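Local coordinates for natural killer cell receptor Ly49C (PDB 3C8J), which serves as a homodimeric, lectin-like receptor on mouse natural killer cells that recognises class I MHC molecules, at residues 81-86 with 128-133; 173-178 with 188-193. The protein carries 4 engineered substitutions. One frame throughout, in Å; residues are numbered along the deposited sequence.

Interaction 1: residues 81-86 with 128-133; sequences VKYWFC and QRHVIP
His130, in the last turn of helix 121-130, reaches strand 82-88 and is met there by Tyr83 and Phe85, two residues apart on the same face of the strand. The polar part is a hydrogen bond between imidazole and hydroxyl: Tyr83 OH lies 3.0 Å from His130 NE2, and either group could supply the proton. NE2 sits at the edge of the tyrosine ring, close to its plane, and the two rings meet rim to rim with their planes at 48°. A water joins the same hydroxyl to the loop beyond the helix; it accepts from Ile132 N at 2.8 Å, so Tyr83 reaches the backbone just past the helix end as well as the imidazole.

The aromatic part belongs to Phe85. His130 CE1 stands 3.6 Å above the plane of the Phe85 ring, over its centre and almost equally far from all six carbons. The planes are turned by 44° in an oblique meeting. With CG of His130 anti to the backbone N (chi1 172°), the imidazole extends off the helix and presents NE2 to Tyr83 and CE1 to Phe85.

Phe94 of strand 90-96, the antiparallel neighbour of strand 82-88, enlarges this aromatic cluster: it stacks on Tyr83 and also meets His130 and Phe85. The region involved in dimerization begins at Trp84 and so includes Phe85, which packs edge-to-face with Tyr87 of the second subunit, while Cys86 joins an antiparallel ladder that carries the sheet across the interface.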
loop_
_atom_site.group_PDB
_atom_site.type_symbol
_atom_site.label_atom_id
_atom_site.label_comp_id
_atom_site.label_asym_id
_atom_site.label_seq_id
_atom_site.Cartn_x
_atom_site.Cartn_y
_atom_site.Cartn_z
ATOM N N VAL A 81 5.261 19.301 -7.267
ATOM C CA VAL A 81 5.622 17.953 -7.646
ATOM C C VAL A 81 5.174 17.031 -6.531
ATOM O O VAL A 81 5.601 17.174 -5.390
ATOM C CB VAL A 81 7.132 17.826 -7.809
ATOM C CG1 VAL A 81 7.483 16.426 -8.191
ATOM C CG2 VAL A 81 7.627 18.787 -8.853
ATOM N N LYS A 82 4.315 16.078 -6.853
ATOM C CA LYS A 82 3.880 15.115 -5.859
ATOM C C LYS A 82 3.739 13.734 -6.491
ATOM O O LYS A 82 3.666 13.606 -7.713
ATOM C CB LYS A 82 2.555 15.568 -5.245
ATOM C CG LYS A 82 1.469 15.699 -6.278
ATOM C CD LYS A 82 0.134 16.070 -5.689
ATOM C CE LYS A 82 -0.724 16.780 -6.750
ATOM N NZ LYS A 82 -0.747 16.125 -8.080
ATOM N N TYR A 83 3.738 12.704 -5.653
ATOM C CA TYR A 83 3.284 11.376 -6.064
ATOM C C TYR A 83 2.387 10.821 -4.962
ATOM O O TYR A 83 2.411 11.323 -3.826
ATOM C CB TYR A 83 4.456 10.418 -6.385
ATOM C CG TYR A 83 5.278 9.989 -5.189
ATOM C CD1 TYR A 83 5.008 8.802 -4.510
ATOM C CD2 TYR A 83 6.323 10.794 -4.727
ATOM C CE1 TYR A 83 5.771 8.423 -3.416
ATOM C CE2 TYR A 83 7.069 10.450 -3.634
ATOM C CZ TYR A 83 6.807 9.271 -2.977
ATOM O OH TYR A 83 7.595 8.964 -1.886
ATOM N N TRP A 84 1.584 9.818 -5.290
ATOM C CA TRP A 84 0.829 9.146 -4.265
ATOM C C TRP A 84 1.111 7.641 -4.219
ATOM O O TRP A 84 1.581 7.062 -5.196
ATOM C CB TRP A 84 -0.658 9.449 -4.401
ATOM C CG TRP A 84 -1.275 8.993 -5.693
ATOM C CD1 TRP A 84 -1.277 9.668 -6.896
ATOM C CD2 TRP A 84 -1.980 7.780 -5.918
ATOM N NE1 TRP A 84 -1.939 8.942 -7.852
ATOM C CE2 TRP A 84 -2.395 7.783 -7.281
ATOM C CE3 TRP A 84 -2.323 6.695 -5.108
ATOM C CZ2 TRP A 84 -3.142 6.742 -7.840
ATOM C CZ3 TRP A 84 -3.067 5.648 -5.672
ATOM C CH2 TRP A 84 -3.462 5.686 -7.025
ATOM N N PHE A 85 0.794 7.020 -3.084
ATOM C CA PHE A 85 1.238 5.672 -2.751
ATOM C C PHE A 85 0.369 5.152 -1.597
ATOM O O PHE A 85 0.128 5.859 -0.599
ATOM C CB PHE A 85 2.700 5.755 -2.285
ATOM C CG PHE A 85 3.439 4.438 -2.285
ATOM C CD1 PHE A 85 4.220 4.051 -3.394
ATOM C CD2 PHE A 85 3.408 3.594 -1.161
ATOM C CE1 PHE A 85 4.933 2.868 -3.372
ATOM C CE2 PHE A 85 4.105 2.367 -1.173
ATOM C CZ PHE A 85 4.857 2.023 -2.264
ATOM N N CYS A 86 -0.118 3.927 -1.729
ATOM C CA CYS A 86 -0.952 3.355 -0.690
ATOM C C CYS A 86 -0.183 2.308 0.082
ATOM O O CYS A 86 0.829 1.789 -0.379
ATOM C CB CYS A 86 -2.214 2.760 -1.273
ATOM S SG CYS A 86 -3.118 3.957 -2.191
ATOM N N GLN A 128 9.222 6.062 7.250
ATOM C CA GLN A 128 10.643 6.371 7.250
ATOM C C GLN A 128 11.458 5.450 6.336
ATOM O O GLN A 128 12.406 5.893 5.660
ATOM C CB GLN A 128 11.186 6.362 8.658
ATOM C CG GLN A 128 10.511 7.358 9.549
ATOM C CD GLN A 128 10.943 7.246 10.990
ATOM O OE1 GLN A 128 10.973 6.166 11.575
ATOM N NE2 GLN A 128 11.281 8.374 11.577
ATOM N N ARG A 129 11.091 4.170 6.299
ATOM C CA ARG A 129 11.682 3.270 5.328
ATOM C C ARG A 129 11.332 3.727 3.908
ATOM O O ARG A 129 12.107 3.543 2.997
ATOM C CB ARG A 129 11.189 1.842 5.549
ATOM C CG ARG A 129 11.783 1.134 6.750
ATOM C CD ARG A 129 11.282 -0.332 6.836
ATOM N NE ARG A 129 10.191 -0.548 7.815
ATOM C CZ ARG A 129 8.951 -0.895 7.468
ATOM N NH1 ARG A 129 8.638 -1.067 6.194
ATOM N NH2 ARG A 129 8.020 -1.085 8.380
ATOM N N HIS A 130 10.149 4.318 3.723
ATOM C CA HIS A 130 9.638 4.593 2.383
ATOM C C HIS A 130 10.238 5.866 1.778
ATOM O O HIS A 130 10.722 5.913 0.648
ATOM C CB HIS A 130 8.133 4.766 2.444
ATOM C CG HIS A 130 7.557 5.238 1.157
ATOM N ND1 HIS A 130 7.427 4.409 0.062
ATOM C CD2 HIS A 130 7.159 6.467 0.755
ATOM C CE1 HIS A 130 6.933 5.099 -0.951
ATOM N NE2 HIS A 130 6.775 6.357 -0.556
ATOM N N VAL A 131 10.166 6.912 2.584
ATOM C CA VAL A 131 10.475 8.257 2.194
ATOM C C VAL A 131 11.837 8.354 1.487
ATOM O O VAL A 131 12.798 7.653 1.860
ATOM C CB VAL A 131 10.334 9.093 3.471
ATOM C CG1 VAL A 131 11.593 9.831 3.871
ATOM C CG2 VAL A 131 9.036 9.927 3.441
ATOM N N ILE A 132 11.906 9.180 0.438
ATOM C CA ILE A 132 13.187 9.561 -0.141
ATOM C C ILE A 132 13.864 10.422 0.924
ATOM O O ILE A 132 13.173 11.188 1.565
ATOM C CB ILE A 132 13.002 10.368 -1.439
ATOM C CG1 ILE A 132 12.684 9.447 -2.614
ATOM C CG2 ILE A 132 14.278 11.156 -1.769
ATOM C CD1 ILE A 132 11.841 10.094 -3.682
ATOM N N PRO A 133 15.190 10.268 1.159
ATOM C CA PRO A 133 15.853 11.104 2.205
ATOM C C PRO A 133 15.424 12.565 2.137
ATOM O O PRO A 133 15.508 13.181 1.079
ATOM C CB PRO A 133 17.331 10.976 1.872
ATOM C CG PRO A 133 17.451 9.625 1.293
ATOM C CD PRO A 133 16.150 9.322 0.546
HETATM O O HOH W 1 9.586 10.136 -0.875
#

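Interaction 2: residues 173-178 with 188-193; sequences CVFLSK and IPYYCI
Phe175 and Tyr190 mark the nearest approach of the two backbones, their CA atoms 8.2 Å apart with no hydrogen bond between the segments, because strands 173-176 and 190-197 each pair with strand 136-143 instead of with each other. Side chains therefore make the whole contact.

The larger share is aromatic. Tyr190 brings CE1 over one face of the Phe175 ring, 3.8 Å above its plane and shifted toward the rim, while CD1 lies beside CB and CG of Phe175. The closest partner of CE1 is Phe175 CD2, also at 3.8 Å, followed by CG. The planes are inclined at 46° and the centroids lie 4.8 Å apart, an oblique packing of two rings. With CG of Phe175 between its backbone N and carbonyl carbon (chi1 65°), its side chain crosses that of Tyr190 at a slant.

The second pair is aliphatic and looser. Leu176 starts out pointing away from the other strand, but its branched end returns far enough for CG to lie 4.4 Å from CD1 of Ile193, whose CB points toward segment 173-178.

In this C-type lectin-like domain the contact is largely buried. Strand 181-184, the antiparallel neighbour of 173-176, sets Ile184 against both aromatic side chains, while Trp137 of strand 136-143 meets Tyr190. Toward the other end, Ile193 continues onto Tyr136 and Phe94. Disulfides Cys173-Cys186 and Cys104-Cys192 fasten the two strands to a nearby loop and to helix 101-110.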
loop_
_atom_site.group_PDB
_atom_site.type_symbol
_atom_site.label_atom_id
_atom_site.label_comp_id
_atom_site.label_asym_id
_atom_site.label_seq_id
_atom_site.Cartn_x
_atom_site.Cartn_y
_atom_site.Cartn_z
ATOM N N CYS A 173 6.453 23.052 14.990
ATOM C CA CYS A 173 5.750 21.961 14.328
ATOM C C CYS A 173 6.580 20.657 14.308
ATOM O O CYS A 173 7.647 20.593 14.928
ATOM C CB CYS A 173 5.397 22.376 12.900
ATOM S SG CYS A 173 4.096 23.598 12.775
ATOM N N VAL A 174 6.089 19.623 13.613
ATOM C CA VAL A 174 6.787 18.332 13.582
ATOM C C VAL A 174 7.015 17.801 12.163
ATOM O O VAL A 174 6.094 17.741 11.348
ATOM C CB VAL A 174 6.062 17.241 14.439
ATOM C CG1 VAL A 174 6.740 15.879 14.294
ATOM C CG2 VAL A 174 6.039 17.613 15.905
ATOM N N PHE A 175 8.240 17.390 11.870
ATOM C CA PHE A 175 8.517 16.756 10.586
ATOM C C PHE A 175 9.066 15.368 10.809
ATOM O O PHE A 175 9.513 15.055 11.907
ATOM C CB PHE A 175 9.486 17.601 9.758
ATOM C CG PHE A 175 10.861 17.721 10.347
ATOM C CD1 PHE A 175 11.911 16.954 9.844
ATOM C CD2 PHE A 175 11.120 18.598 11.383
ATOM C CE1 PHE A 175 13.191 17.062 10.384
ATOM C CE2 PHE A 175 12.379 18.699 11.913
ATOM C CZ PHE A 175 13.416 17.929 11.413
ATOM N N LEU A 176 9.003 14.513 9.788
ATOM C CA LEU A 176 9.780 13.288 9.864
ATOM C C LEU A 176 10.908 13.204 8.834
ATOM O O LEU A 176 10.889 13.884 7.788
ATOM C CB LEU A 176 8.904 12.024 9.885
ATOM C CG LEU A 176 8.264 11.397 8.647
ATOM C CD1 LEU A 176 9.284 11.063 7.570
ATOM C CD2 LEU A 176 7.470 10.147 9.033
ATOM N N SER A 177 11.899 12.386 9.177
ATOM C CA SER A 177 13.044 12.094 8.342
ATOM C C SER A 177 13.151 10.582 8.402
ATOM O O SER A 177 12.444 9.957 9.182
ATOM C CB SER A 177 14.318 12.773 8.890
ATOM O OG SER A 177 14.536 12.465 10.254
ATOM N N LYS A 178 14.019 9.996 7.583
ATOM C CA LYS A 178 14.185 8.552 7.569
ATOM C C LYS A 178 14.706 8.060 8.923
ATOM O O LYS A 178 14.540 6.885 9.279
ATOM C CB LYS A 178 15.141 8.108 6.449
ATOM C CG LYS A 178 14.617 8.342 5.039
ATOM C CD LYS A 178 15.451 7.604 3.979
ATOM C CE LYS A 178 15.194 6.101 3.990
ATOM N NZ LYS A 178 13.804 5.783 3.577
ATOM N N ILE A 188 9.918 26.759 8.336
ATOM C CA ILE A 188 10.986 26.124 7.578
ATOM C C ILE A 188 10.416 25.397 6.343
ATOM O O ILE A 188 9.463 24.626 6.457
ATOM C CB ILE A 188 11.853 25.194 8.452
ATOM C CG1 ILE A 188 12.475 25.994 9.600
ATOM C CG2 ILE A 188 12.964 24.537 7.609
ATOM C CD1 ILE A 188 13.432 25.216 10.466
ATOM N N PRO A 189 10.983 25.682 5.157
ATOM C CA PRO A 189 10.507 25.062 3.933
ATOM C C PRO A 189 10.916 23.588 3.872
ATOM O O PRO A 189 12.093 23.276 3.636
ATOM C CB PRO A 189 11.211 25.862 2.824
ATOM C CG PRO A 189 11.934 26.985 3.491
ATOM C CD PRO A 189 12.112 26.601 4.913
ATOM N N TYR A 190 9.953 22.697 4.097
ATOM C CA TYR A 190 10.188 21.268 4.000
ATOM C C TYR A 190 9.202 20.615 3.037
ATOM O O TYR A 190 8.234 21.231 2.574
ATOM C CB TYR A 190 10.046 20.596 5.369
ATOM C CG TYR A 190 11.187 20.817 6.322
ATOM C CD1 TYR A 190 10.954 20.825 7.700
ATOM C CD2 TYR A 190 12.496 21.033 5.865
ATOM C CE1 TYR A 190 11.987 21.032 8.608
ATOM C CE2 TYR A 190 13.557 21.242 6.767
ATOM C CZ TYR A 190 13.288 21.235 8.146
ATOM O OH TYR A 190 14.293 21.459 9.081
ATOM N N TYR A 191 9.439 19.346 2.760
ATOM C CA TYR A 191 8.465 18.540 2.045
ATOM C C TYR A 191 7.234 18.339 2.937
ATOM O O TYR A 191 7.142 18.892 4.033
ATOM C CB TYR A 191 9.068 17.199 1.704
ATOM C CG TYR A 191 10.261 17.251 0.802
ATOM C CD1 TYR A 191 11.295 16.331 0.952
ATOM C CD2 TYR A 191 10.353 18.194 -0.225
ATOM C CE1 TYR A 191 12.395 16.341 0.103
ATOM C CE2 TYR A 191 11.456 18.222 -1.080
ATOM C CZ TYR A 191 12.474 17.289 -0.912
ATOM O OH TYR A 191 13.576 17.297 -1.747
ATOM N N CYS A 192 6.304 17.521 2.472
ATOM C CA CYS A 192 5.000 17.461 3.066
ATOM C C CYS A 192 4.334 16.126 2.747
ATOM O O CYS A 192 4.388 15.666 1.601
ATOM C CB CYS A 192 4.202 18.619 2.489
ATOM S SG CYS A 192 2.503 18.655 2.876
ATOM N N ILE A 193 3.726 15.509 3.764
ATOM C CA ILE A 193 2.990 14.251 3.595
ATOM C C ILE A 193 1.511 14.383 3.929
ATOM O O ILE A 193 1.156 14.783 5.038
ATOM C CB ILE A 193 3.541 13.096 4.469
ATOM C CG1 ILE A 193 5.069 13.015 4.377
ATOM C CG2 ILE A 193 2.900 11.772 4.032
ATOM C CD1 ILE A 193 5.689 11.858 5.140
#

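In the fold
The centres of interactions 1 and 2 lie about 12 Å apart, and both reach the same mixed sheet. Lys178 joins them directly: its NZ lies 2.7 Å from Val131 O and also close to Gln128 O, both probable hydrogen bonds, so a side chain from 173-178 meets carbonyls at the end of helix 121-130. Phe94 makes a second connection, touching the aromatic cluster of interaction 1 and Ile193 of interaction 2. The two contacts border different functional regions: residues 81-86 run into the dimer interface, whereas the last two residues of 173-178, Ser177 and Lys178, belong to residues 177-182, a region implicated in class I MHC binding.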